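Local coordinates for protein MamA (Candidatus Magnetobacterium bavaricum, PDB 3VTX) that is a tetratricopeptide-repeat protein, an all-helical superhelical scaffold of a family that generally mediates protein-protein interactions, at residues 124-127 / 128-132; 145-148 / 149-153; 63-66 / 67-71; 43-46 / 47-51. All coordinates share one frame; numbering follows the deposited sequence.

Contact 1 of 4, residues 124-127 / 128-132; sequences DKAI and EAYEK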
loop_
_atom_site.group_PDB
_atom_site.type_symbol
_atom_site.label_atom_id
_atom_site.label_comp_id
_atom_site.label_asym_id
_atom_site.label_seq_id
_atom_site.Cartn_x
_atom_site.Cartn_y
_atom_site.Cartn_z
ATOM N N ASP A 124 -4.410 -7.449 18.262
ATOM C CA ASP A 124 -3.041 -7.474 18.706
ATOM C C ASP A 124 -2.003 -7.548 17.585
ATOM O O ASP A 124 -0.984 -6.885 17.639
ATOM C CB ASP A 124 -2.786 -8.680 19.592
ATOM C CG ASP A 124 -3.572 -8.661 20.881
ATOM O OD1 ASP A 124 -3.848 -7.627 21.449
ATOM O OD2 ASP A 124 -3.901 -9.768 21.354
ATOM N N LYS A 125 -2.276 -8.317 16.573
ATOM C CA LYS A 125 -1.446 -8.289 15.362
ATOM C C LYS A 125 -1.406 -6.944 14.695
ATOM O O LYS A 125 -0.392 -6.544 14.154
ATOM C CB LYS A 125 -1.859 -9.357 14.382
ATOM C CG LYS A 125 -1.480 -10.825 14.923
ATOM C CD LYS A 125 -1.629 -11.845 13.910
ATOM C CE LYS A 125 -1.068 -13.207 14.509
ATOM N NZ LYS A 125 -1.545 -14.202 13.573
ATOM N N ALA A 126 -2.551 -6.282 14.683
ATOM C CA ALA A 126 -2.566 -4.938 14.150
ATOM C C ALA A 126 -1.704 -3.978 14.942
ATOM O O ALA A 126 -0.908 -3.220 14.352
ATOM C CB ALA A 126 -4.005 -4.458 14.065
ATOM N N ILE A 127 -1.836 -3.996 16.271
ATOM C CA ILE A 127 -1.046 -3.115 17.110
ATOM C C ILE A 127 0.460 -3.385 16.836
ATOM O O ILE A 127 1.238 -2.420 16.784
ATOM C CB ILE A 127 -1.443 -3.221 18.556
ATOM C CG1 ILE A 127 -2.858 -2.673 18.740
ATOM C CG2 ILE A 127 -0.369 -2.481 19.460
ATOM C CD1 ILE A 127 -3.600 -3.174 20.048
ATOM N N GLU A 128 0.865 -4.644 16.746
ATOM C CA GLU A 128 2.291 -4.961 16.500
ATOM C C GLU A 128 2.770 -4.268 15.203
ATOM O O GLU A 128 3.806 -3.594 15.183
ATOM C CB GLU A 128 2.447 -6.492 16.430
ATOM C CG GLU A 128 3.874 -7.032 16.107
ATOM C CD GLU A 128 3.938 -8.569 16.160
ATOM O OE1 GLU A 128 2.948 -9.302 15.826
ATOM O OE2 GLU A 128 5.006 -9.031 16.535
ATOM N N ALA A 129 1.958 -4.352 14.143
ATOM C CA ALA A 129 2.330 -3.779 12.834
ATOM C C ALA A 129 2.328 -2.251 12.921
ATOM O O ALA A 129 3.185 -1.534 12.376
ATOM C CB ALA A 129 1.286 -4.218 11.734
ATOM N N TYR A 130 1.335 -1.675 13.601
ATOM C CA TYR A 130 1.352 -0.221 13.753
ATOM C C TYR A 130 2.553 0.327 14.587
ATOM O O TYR A 130 3.038 1.446 14.305
ATOM C CB TYR A 130 0.068 0.304 14.413
ATOM C CG TYR A 130 -1.236 -0.025 13.709
ATOM C CD1 TYR A 130 -1.351 0.083 12.346
ATOM C CD2 TYR A 130 -2.395 -0.373 14.455
ATOM C CE1 TYR A 130 -2.599 -0.136 11.708
ATOM C CE2 TYR A 130 -3.650 -0.628 13.820
ATOM C CZ TYR A 130 -3.699 -0.556 12.443
ATOM O OH TYR A 130 -4.934 -0.658 11.822
ATOM N N GLU A 131 2.910 -0.410 15.634
ATOM C CA GLU A 131 4.046 -0.081 16.481
ATOM C C GLU A 131 5.301 -0.066 15.605
ATOM O O GLU A 131 6.124 0.874 15.709
ATOM C CB GLU A 131 4.155 -1.084 17.624
ATOM C CG GLU A 131 3.142 -0.780 18.716
ATOM C CD GLU A 131 3.157 -1.730 19.857
ATOM O OE1 GLU A 131 3.646 -2.876 19.689
ATOM O OE2 GLU A 131 2.677 -1.327 20.951
ATOM N N LYS A 132 5.395 -1.039 14.712
ATOM C CA LYS A 132 6.563 -1.104 13.811
ATOM C C LYS A 132 6.527 0.071 12.912
ATOM O O LYS A 132 7.560 0.646 12.653
ATOM C CB LYS A 132 6.585 -2.382 13.003
ATOM C CG LYS A 132 7.832 -2.675 12.269
ATOM C CD LYS A 132 9.011 -3.063 13.195
ATOM C CE LYS A 132 10.297 -3.224 12.319
ATOM N NZ LYS A 132 11.554 -3.211 13.155
HETATM O O HOH W 1 1.819 -8.069 13.311
#

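Contact 2 of 4, residues 145-148 / 149-153; sequences QSIG and LAYEG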
loop_
_atom_site.group_PDB
_atom_site.type_symbol
_atom_site.label_atom_id
_atom_site.label_comp_id
_atom_site.label_asym_id
_atom_site.label_seq_id
_atom_site.Cartn_x
_atom_site.Cartn_y
_atom_site.Cartn_z
ATOM N N GLN A 145 -3.524 7.002 15.835
ATOM C CA GLN A 145 -4.975 6.907 15.854
ATOM C C GLN A 145 -5.402 5.435 15.667
ATOM O O GLN A 145 -6.290 4.960 16.343
ATOM C CB GLN A 145 -5.588 7.804 14.767
ATOM C CG GLN A 145 -5.338 9.259 14.918
ATOM C CD GLN A 145 -5.828 10.013 13.669
ATOM O OE1 GLN A 145 -7.059 9.988 13.393
ATOM N NE2 GLN A 145 -4.919 10.497 12.811
ATOM N N SER A 146 -4.792 4.787 14.703
ATOM C CA SER A 146 -5.103 3.373 14.353
ATOM C C SER A 146 -4.828 2.446 15.534
ATOM O O SER A 146 -5.643 1.512 15.810
ATOM C CB SER A 146 -4.363 2.917 13.098
ATOM O OG SER A 146 -4.820 3.628 11.976
ATOM N N ILE A 147 -3.725 2.693 16.275
ATOM C CA ILE A 147 -3.488 1.976 17.529
ATOM C C ILE A 147 -4.623 2.173 18.514
ATOM O O ILE A 147 -5.142 1.210 19.077
ATOM C CB ILE A 147 -2.123 2.237 18.170
ATOM C CG1 ILE A 147 -1.025 1.727 17.221
ATOM C CG2 ILE A 147 -2.098 1.598 19.602
ATOM C CD1 ILE A 147 0.385 2.218 17.678
ATOM N N GLY A 148 -5.045 3.393 18.652
ATOM C CA GLY A 148 -6.182 3.729 19.533
ATOM C C GLY A 148 -7.416 2.920 19.155
ATOM O O GLY A 148 -8.121 2.359 20.033
ATOM N N LEU A 149 -7.678 2.830 17.836
ATOM C CA LEU A 149 -8.904 2.136 17.395
ATOM C C LEU A 149 -8.787 0.629 17.727
ATOM O O LEU A 149 -9.761 -0.029 18.129
ATOM C CB LEU A 149 -9.136 2.339 15.949
ATOM C CG LEU A 149 -10.365 1.609 15.311
ATOM C CD1 LEU A 149 -11.628 2.260 15.897
ATOM C CD2 LEU A 149 -10.383 1.729 13.802
ATOM N N ALA A 150 -7.607 0.080 17.521
ATOM C CA ALA A 150 -7.365 -1.357 17.844
ATOM C C ALA A 150 -7.580 -1.629 19.311
ATOM O O ALA A 150 -8.184 -2.668 19.664
ATOM C CB ALA A 150 -5.985 -1.831 17.372
ATOM N N TYR A 151 -7.102 -0.753 20.188
ATOM C CA TYR A 151 -7.372 -0.902 21.621
ATOM C C TYR A 151 -8.855 -0.797 21.955
ATOM O O TYR A 151 -9.332 -1.573 22.766
ATOM C CB TYR A 151 -6.565 0.102 22.474
ATOM C CG TYR A 151 -5.203 -0.397 22.719
ATOM C CD1 TYR A 151 -4.965 -1.516 23.529
ATOM C CD2 TYR A 151 -4.081 0.297 22.228
ATOM C CE1 TYR A 151 -3.669 -1.954 23.723
ATOM C CE2 TYR A 151 -2.785 -0.148 22.430
ATOM C CZ TYR A 151 -2.583 -1.250 23.214
ATOM O OH TYR A 151 -1.314 -1.753 23.390
ATOM N N GLU A 152 -9.596 0.124 21.318
ATOM C CA GLU A 152 -11.046 0.138 21.466
ATOM C C GLU A 152 -11.650 -1.208 21.022
ATOM O O GLU A 152 -12.601 -1.697 21.659
ATOM C CB GLU A 152 -11.654 1.348 20.728
ATOM C CG GLU A 152 -13.117 1.138 20.322
ATOM C CD GLU A 152 -14.181 1.466 21.395
ATOM O OE1 GLU A 152 -13.746 1.615 22.542
ATOM O OE2 GLU A 152 -15.447 1.541 21.008
ATOM N N GLY A 153 -11.107 -1.783 19.957
ATOM C CA GLY A 153 -11.563 -3.071 19.442
ATOM C C GLY A 153 -11.416 -4.183 20.477
ATOM O O GLY A 153 -12.253 -5.084 20.562
#

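Contact 3 of 4, residues 63-66 / 67-71; sequences KKFV and VLDTT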
loop_
_atom_site.group_PDB
_atom_site.type_symbol
_atom_site.label_atom_id
_atom_site.label_comp_id
_atom_site.label_asym_id
_atom_site.label_seq_id
_atom_site.Cartn_x
_atom_site.Cartn_y
_atom_site.Cartn_z
ATOM N N LYS A 63 -0.007 -10.875 -10.208
ATOM C CA LYS A 63 0.096 -12.334 -9.994
ATOM C C LYS A 63 1.145 -12.970 -10.937
ATOM O O LYS A 63 1.997 -13.800 -10.494
ATOM C CB LYS A 63 -1.262 -13.096 -10.120
ATOM C CG LYS A 63 -2.142 -12.913 -8.848
ATOM C CD LYS A 63 -3.523 -13.518 -9.136
ATOM C CE LYS A 63 -4.460 -13.618 -7.915
ATOM N NZ LYS A 63 -5.833 -14.220 -8.448
ATOM N N LYS A 64 1.089 -12.589 -12.203
ATOM C CA LYS A 64 2.043 -13.081 -13.225
ATOM C C LYS A 64 3.460 -12.595 -12.910
ATOM O O LYS A 64 4.407 -13.385 -12.983
ATOM C CB LYS A 64 1.657 -12.643 -14.616
ATOM C CG LYS A 64 0.389 -13.243 -15.102
ATOM C CD LYS A 64 0.058 -12.594 -16.457
ATOM C CE LYS A 64 -1.333 -12.930 -17.032
ATOM N NZ LYS A 64 -1.617 -14.356 -16.773
ATOM N N PHE A 65 3.610 -11.333 -12.481
ATOM C CA PHE A 65 4.885 -10.811 -12.093
ATOM C C PHE A 65 5.529 -11.696 -10.995
ATOM O O PHE A 65 6.721 -12.012 -11.073
ATOM C CB PHE A 65 4.757 -9.374 -11.595
ATOM C CG PHE A 65 6.027 -8.733 -11.145
ATOM C CD1 PHE A 65 6.593 -9.035 -9.902
ATOM C CD2 PHE A 65 6.639 -7.805 -11.925
ATOM C CE1 PHE A 65 7.787 -8.382 -9.527
ATOM C CE2 PHE A 65 7.849 -7.192 -11.577
ATOM C CZ PHE A 65 8.395 -7.491 -10.336
ATOM N N VAL A 66 4.787 -11.996 -9.938
ATOM C CA VAL A 66 5.419 -12.639 -8.782
ATOM C C VAL A 66 5.729 -14.105 -9.074
ATOM O O VAL A 66 6.572 -14.703 -8.377
ATOM C CB VAL A 66 4.656 -12.415 -7.424
ATOM C CG1 VAL A 66 4.695 -10.929 -7.063
ATOM C CG2 VAL A 66 3.231 -12.983 -7.373
ATOM N N VAL A 67 5.039 -14.707 -10.031
ATOM C CA VAL A 67 5.432 -16.040 -10.544
ATOM C C VAL A 67 6.836 -16.000 -11.110
ATOM O O VAL A 67 7.632 -16.992 -10.974
ATOM C CB VAL A 67 4.442 -16.586 -11.598
ATOM C CG1 VAL A 67 5.094 -17.749 -12.468
ATOM C CG2 VAL A 67 3.197 -17.051 -10.898
ATOM N N LEU A 68 7.172 -14.898 -11.739
ATOM C CA LEU A 68 8.410 -14.765 -12.454
ATOM C C LEU A 68 9.463 -14.096 -11.617
ATOM O O LEU A 68 10.624 -14.361 -11.852
ATOM C CB LEU A 68 8.241 -13.943 -13.743
ATOM C CG LEU A 68 7.399 -14.519 -14.820
ATOM C CD1 LEU A 68 6.787 -13.406 -15.759
ATOM C CD2 LEU A 68 8.282 -15.507 -15.563
ATOM N N ASP A 69 9.079 -13.298 -10.605
ATOM C CA ASP A 69 10.009 -12.492 -9.815
ATOM C C ASP A 69 9.524 -12.367 -8.381
ATOM O O ASP A 69 8.557 -11.681 -8.127
ATOM C CB ASP A 69 10.184 -11.145 -10.463
ATOM C CG ASP A 69 11.318 -10.298 -9.828
ATOM O OD1 ASP A 69 11.626 -10.487 -8.614
ATOM O OD2 ASP A 69 11.816 -9.364 -10.515
ATOM N N THR A 70 10.233 -13.005 -7.444
ATOM C CA THR A 70 9.857 -13.005 -6.066
ATOM C C THR A 70 10.700 -12.048 -5.240
ATOM O O THR A 70 10.718 -12.170 -4.024
ATOM C CB THR A 70 9.876 -14.415 -5.495
ATOM O OG1 THR A 70 11.213 -14.917 -5.596
ATOM C CG2 THR A 70 8.889 -15.348 -6.268
ATOM N N THR A 71 11.360 -11.088 -5.898
ATOM C CA THR A 71 12.368 -10.283 -5.226
ATOM C C THR A 71 12.001 -8.801 -5.006
ATOM O O THR A 71 12.789 -8.063 -4.462
ATOM C CB THR A 71 13.692 -10.273 -6.016
ATOM O OG1 THR A 71 13.518 -9.512 -7.213
ATOM C CG2 THR A 71 14.192 -11.754 -6.352
#

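Contact 4 of 4, residues 43-46 / 47-51; sequences LKLG and KTYMD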
loop_
_atom_site.group_PDB
_atom_site.type_symbol
_atom_site.label_atom_id
_atom_site.label_comp_id
_atom_site.label_asym_id
_atom_site.label_seq_id
_atom_site.Cartn_x
_atom_site.Cartn_y
_atom_site.Cartn_z
ATOM N N LEU A 43 4.723 -5.009 -14.148
ATOM C CA LEU A 43 4.613 -4.129 -12.991
ATOM C C LEU A 43 4.014 -2.793 -13.419
ATOM O O LEU A 43 3.196 -2.231 -12.745
ATOM C CB LEU A 43 5.986 -3.923 -12.346
ATOM C CG LEU A 43 5.942 -3.068 -11.108
ATOM C CD1 LEU A 43 4.959 -3.586 -10.027
ATOM C CD2 LEU A 43 7.417 -2.994 -10.537
ATOM N N LYS A 44 4.442 -2.258 -14.557
ATOM C CA LYS A 44 3.890 -1.012 -15.029
ATOM C C LYS A 44 2.417 -1.129 -15.381
ATOM O O LYS A 44 1.657 -0.170 -15.020
ATOM C CB LYS A 44 4.651 -0.470 -16.261
ATOM C CG LYS A 44 5.981 0.201 -15.886
ATOM C CD LYS A 44 6.852 0.366 -17.153
ATOM C CE LYS A 44 8.114 1.245 -16.806
ATOM N NZ LYS A 44 8.830 1.529 -18.052
ATOM N N LEU A 45 2.007 -2.243 -16.001
ATOM C CA LEU A 45 0.552 -2.426 -16.326
ATOM C C LEU A 45 -0.245 -2.525 -15.025
ATOM O O LEU A 45 -1.302 -1.933 -14.863
ATOM C CB LEU A 45 0.328 -3.600 -17.245
ATOM C CG LEU A 45 -1.083 -3.952 -17.666
ATOM C CD1 LEU A 45 -1.699 -2.695 -18.322
ATOM C CD2 LEU A 45 -1.110 -5.172 -18.515
ATOM N N GLY A 46 0.276 -3.279 -14.071
ATOM C CA GLY A 46 -0.358 -3.357 -12.738
ATOM C C GLY A 46 -0.515 -1.978 -12.130
ATOM O O GLY A 46 -1.572 -1.627 -11.621
ATOM N N LYS A 47 0.564 -1.191 -12.128
ATOM C CA LYS A 47 0.500 0.139 -11.529
ATOM C C LYS A 47 -0.507 1.075 -12.229
ATOM O O LYS A 47 -1.123 1.930 -11.556
ATOM C CB LYS A 47 1.862 0.773 -11.535
ATOM C CG LYS A 47 2.856 0.221 -10.595
ATOM C CD LYS A 47 4.195 0.895 -10.755
ATOM C CE LYS A 47 5.150 0.426 -9.656
ATOM N NZ LYS A 47 6.564 1.003 -9.837
ATOM N N THR A 48 -0.619 0.936 -13.552
ATOM C CA THR A 48 -1.544 1.733 -14.343
ATOM C C THR A 48 -2.988 1.408 -13.935
ATOM O O THR A 48 -3.769 2.320 -13.760
ATOM C CB THR A 48 -1.348 1.582 -15.804
ATOM O OG1 THR A 48 0.030 1.864 -16.140
ATOM C CG2 THR A 48 -2.289 2.492 -16.617
ATOM N N TYR A 49 -3.305 0.126 -13.780
ATOM C CA TYR A 49 -4.612 -0.229 -13.345
ATOM C C TYR A 49 -4.854 0.275 -11.919
ATOM O O TYR A 49 -5.953 0.642 -11.572
ATOM C CB TYR A 49 -4.846 -1.752 -13.494
ATOM C CG TYR A 49 -5.273 -2.204 -14.882
ATOM C CD1 TYR A 49 -6.468 -1.725 -15.456
ATOM C CD2 TYR A 49 -4.530 -3.145 -15.588
ATOM C CE1 TYR A 49 -6.946 -2.205 -16.643
ATOM C CE2 TYR A 49 -4.963 -3.586 -16.846
ATOM C CZ TYR A 49 -6.159 -3.094 -17.367
ATOM O OH TYR A 49 -6.583 -3.579 -18.570
ATOM N N MET A 50 -3.841 0.292 -11.054
ATOM C CA MET A 50 -4.042 0.826 -9.688
ATOM C C MET A 50 -4.325 2.321 -9.761
ATOM O O MET A 50 -5.176 2.785 -9.008
ATOM C CB MET A 50 -2.831 0.555 -8.796
ATOM C CG MET A 50 -2.579 -0.913 -8.507
ATOM S SD MET A 50 -3.897 -1.788 -7.678
ATOM C CE MET A 50 -3.704 -1.098 -5.952
ATOM N N ASP A 51 -3.676 3.024 -10.677
ATOM C CA ASP A 51 -3.849 4.475 -10.871
ATOM C C ASP A 51 -5.309 4.832 -11.163
ATOM O O ASP A 51 -5.830 5.875 -10.729
ATOM C CB ASP A 51 -2.964 5.013 -11.999
ATOM C CG ASP A 51 -1.483 5.204 -11.625
ATOM O OD1 ASP A 51 -1.125 5.231 -10.431
ATOM O OD2 ASP A 51 -0.719 5.323 -12.621
#

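Contact 1 of 4, residues 124-127 / 128-132
Two donors meet at the carbonyl oxygen of Lys125: the backbone N of Ala129, bonded to Lys125 O at 3.2 Å, and a water that donates to Lys125 O at 2.8 Å. The same water gives its other hydrogen to Glu128 OE1 (3.0 Å), bridging a carboxylate to the backbone on the exposed side of helix 123-136, part of a tetratricopeptide repeat. Glu128 runs extended, with CG opposite the backbone N (chi1 177°), which carries its carboxylate out to the water. On the buried side Ala126 O accepts the N-H of Tyr130 at 2.8 Å, a nearly straight bond. That oxygen also lies over one face of the Tyr130 ring, 3.1 Å above its plane and displaced toward the rim. The methyl CB of Ala126 reaches ring atom CE2 of Tyr130 at 3.9 Å, so oxygen and methyl of one residue both pack against the aromatic one turn on. Tyr130 and Ile127 face helix 141-153, Tyr130 also touches helix 107-119, and Asp124 OD1 forms a salt bridge with Lys154. Farther round, the extended Glu131 chain passes across Ile127 at a slant, the branch methyl CG2 of Ile127 sitting 3.6 Å from Glu131 OE2.

Contact 2 of 4, residues 145-148 / 149-153
Helix 141-153, within a tetratricopeptide repeat, carries this contact from its middle to its C-terminal end, where Ile147 and Tyr151 stand side by side one turn apart and point the same way. The touch is made by the branch methyl: CG2 of Ile147 comes to 3.4 Å from CE2 of Tyr151, at the ring edge and close to the ring plane. With chi1 -63°, CG1 of Ile147 lies opposite the carbonyl carbon, which leaves CG2 anti to the backbone N and on the side of the tyrosine. Ring atom CD2 of Tyr151 also lies 3.4 Å from Ile147 O, and that oxygen accepts the Tyr151 N-H at 3.0 Å. Beside them Gly148 presents only backbone, its O taking the N-H of Glu152 at 3.0 Å. Leu149 N bonds to Gln145 O at 2.9 Å, in the carbonyl plane though bent at the hydrogen (146°). Ser146 and Ala150 meet helices 107-119 and 123-136, Ile147 lies against both helix 123-136 and helix 157-169, and the Tyr151 side chain touches Glu159 and Ala160. Ser146 OG is hydrogen-bonded to Tyr111 OH and to Arg142 O. Ile147, Gly148 and Tyr151 are consistent with the aliphatic-Gly-x-x-Tyr pattern of the tetratricopeptide-repeat consensus.

Contact 3 of 4, residues 63-66 / 67-71
Phe65 and Asp69 lie alongside each other where helix 55-68 ends, their side chains pointing the same way and the ring and carboxylate planes only 13° apart. Each has CG opposite its own backbone N (chi1 179° in Phe65, -171° in Asp69), although Asp69 has already left helical backbone angles. The apolar contact between them joins ring atom CE1 of Phe65 to CB of Asp69 at 3.8 Å.

Two carbon-to-oxygen contacts form a second group. The methyl CG2 of Thr70 lies 3.2 Å from Val66 O, beyond the last turn. Val66 also directs its CA hydrogen at Asp69 O, a C-H...O contact of 3.3 Å between Val66 CA and that oxygen.

The backbone bonds show the helix coming undone. Val67 N still reaches Lys63 O in the regular manner, but the bond from Leu68 N to Lys64 O is weak. Leu68 N also donates to Phe65 O at 3.0 Å, arriving from above the carbonyl plane, and the short bond from Asp69 N to that same oxygen is bent and weak.

A side-chain acceptor takes over in the turn. Asp69 OD1 receives the N-H of Thr71 at 2.8 Å and also the hydroxyl of Thr71, OG1 lying 2.5 Å from OD1 on its syn lone pair; two bonds on OD1, the hydroxyl one very short, probably limit the rotation of the carboxylate. Phe65 packs on Val39, Leu43 and Ala75, and Val66 on Tyr76 and Leu79, so the neighbouring helices 39-51 and 73-85 meet this helix end. The bond from Thr71 N to Asp69 OD1 makes an Asx turn, which here follows the end of helix 55-68 and leads toward helix 73-85 of the tetratricopeptide-repeat array.

Contact 4 of 4, residues 43-46 / 47-51
Residues 43-51 form the C-terminal part of helix 39-51 in a tetratricopeptide repeat, with regular bonds from each N-H to the carbonyl four residues back, such as Lys47 N to Leu43 O at 2.9 Å. One of these carbonyls is gripped twice. Lys44 O accepts both the backbone N-H of Thr48 (N to O 2.9 Å) and the hydroxyl OG1 of Thr48 at 2.8 Å, the two donors reaching it from opposite faces of its plane. The hydroxyl stands above that plane, 35° out of it. Its torsion explains the reach: with OG1 opposite the carbonyl carbon and beside the backbone N (chi1 -54°), the oxygen turns back along the helix. Thr48 is buried, and the bond supplies its hydroxyl with an acceptor within its own helix.

Leu45 and Tyr49 run side by side in the same direction, CD1 of Leu45 approaching CE2 of Tyr49 at 3.7 Å. Leu45 also packs on Leu32 and Ser61, while Tyr49 packs on Ile25 and on Asp57, so this pair faces helices 21-34 and 55-68. On another side Lys47 stretches its extended chain back across Leu43 at a slant, its methylene CE 3.9 Å from CG of Leu43. Its ammonium group continues to a salt bridge with Glu74, and that of Lys44 goes to Asp13. Gly46 takes part through its carbonyl: its O accepts the N-H of Met50, and the methylene CG of Met50 comes back to 3.3 Å from Gly46 O.

How the contacts relate
The four contacts are local arrangements of neighbouring turns on four helices of one superhelical array, grouped as two touching pairs. Contacts 1 and 2 sit on consecutive helices, centres about 10 Å apart: CB of Tyr130 meets CG1 of Ile147 at 3.3 Å, and CG1 of Ile127 meets CB of Ala150 at 3.5 Å. Contacts 4 and 3 likewise follow each other in the chain, with centres about 15 Å apart, joined where CE2 of Phe65 packs on CB of Leu43 at 3.8 Å. The pairs are well separated: contacts 1 and 4 come no nearer than about 18 Å between nearest atoms and lie on opposite sides of the chain's centre.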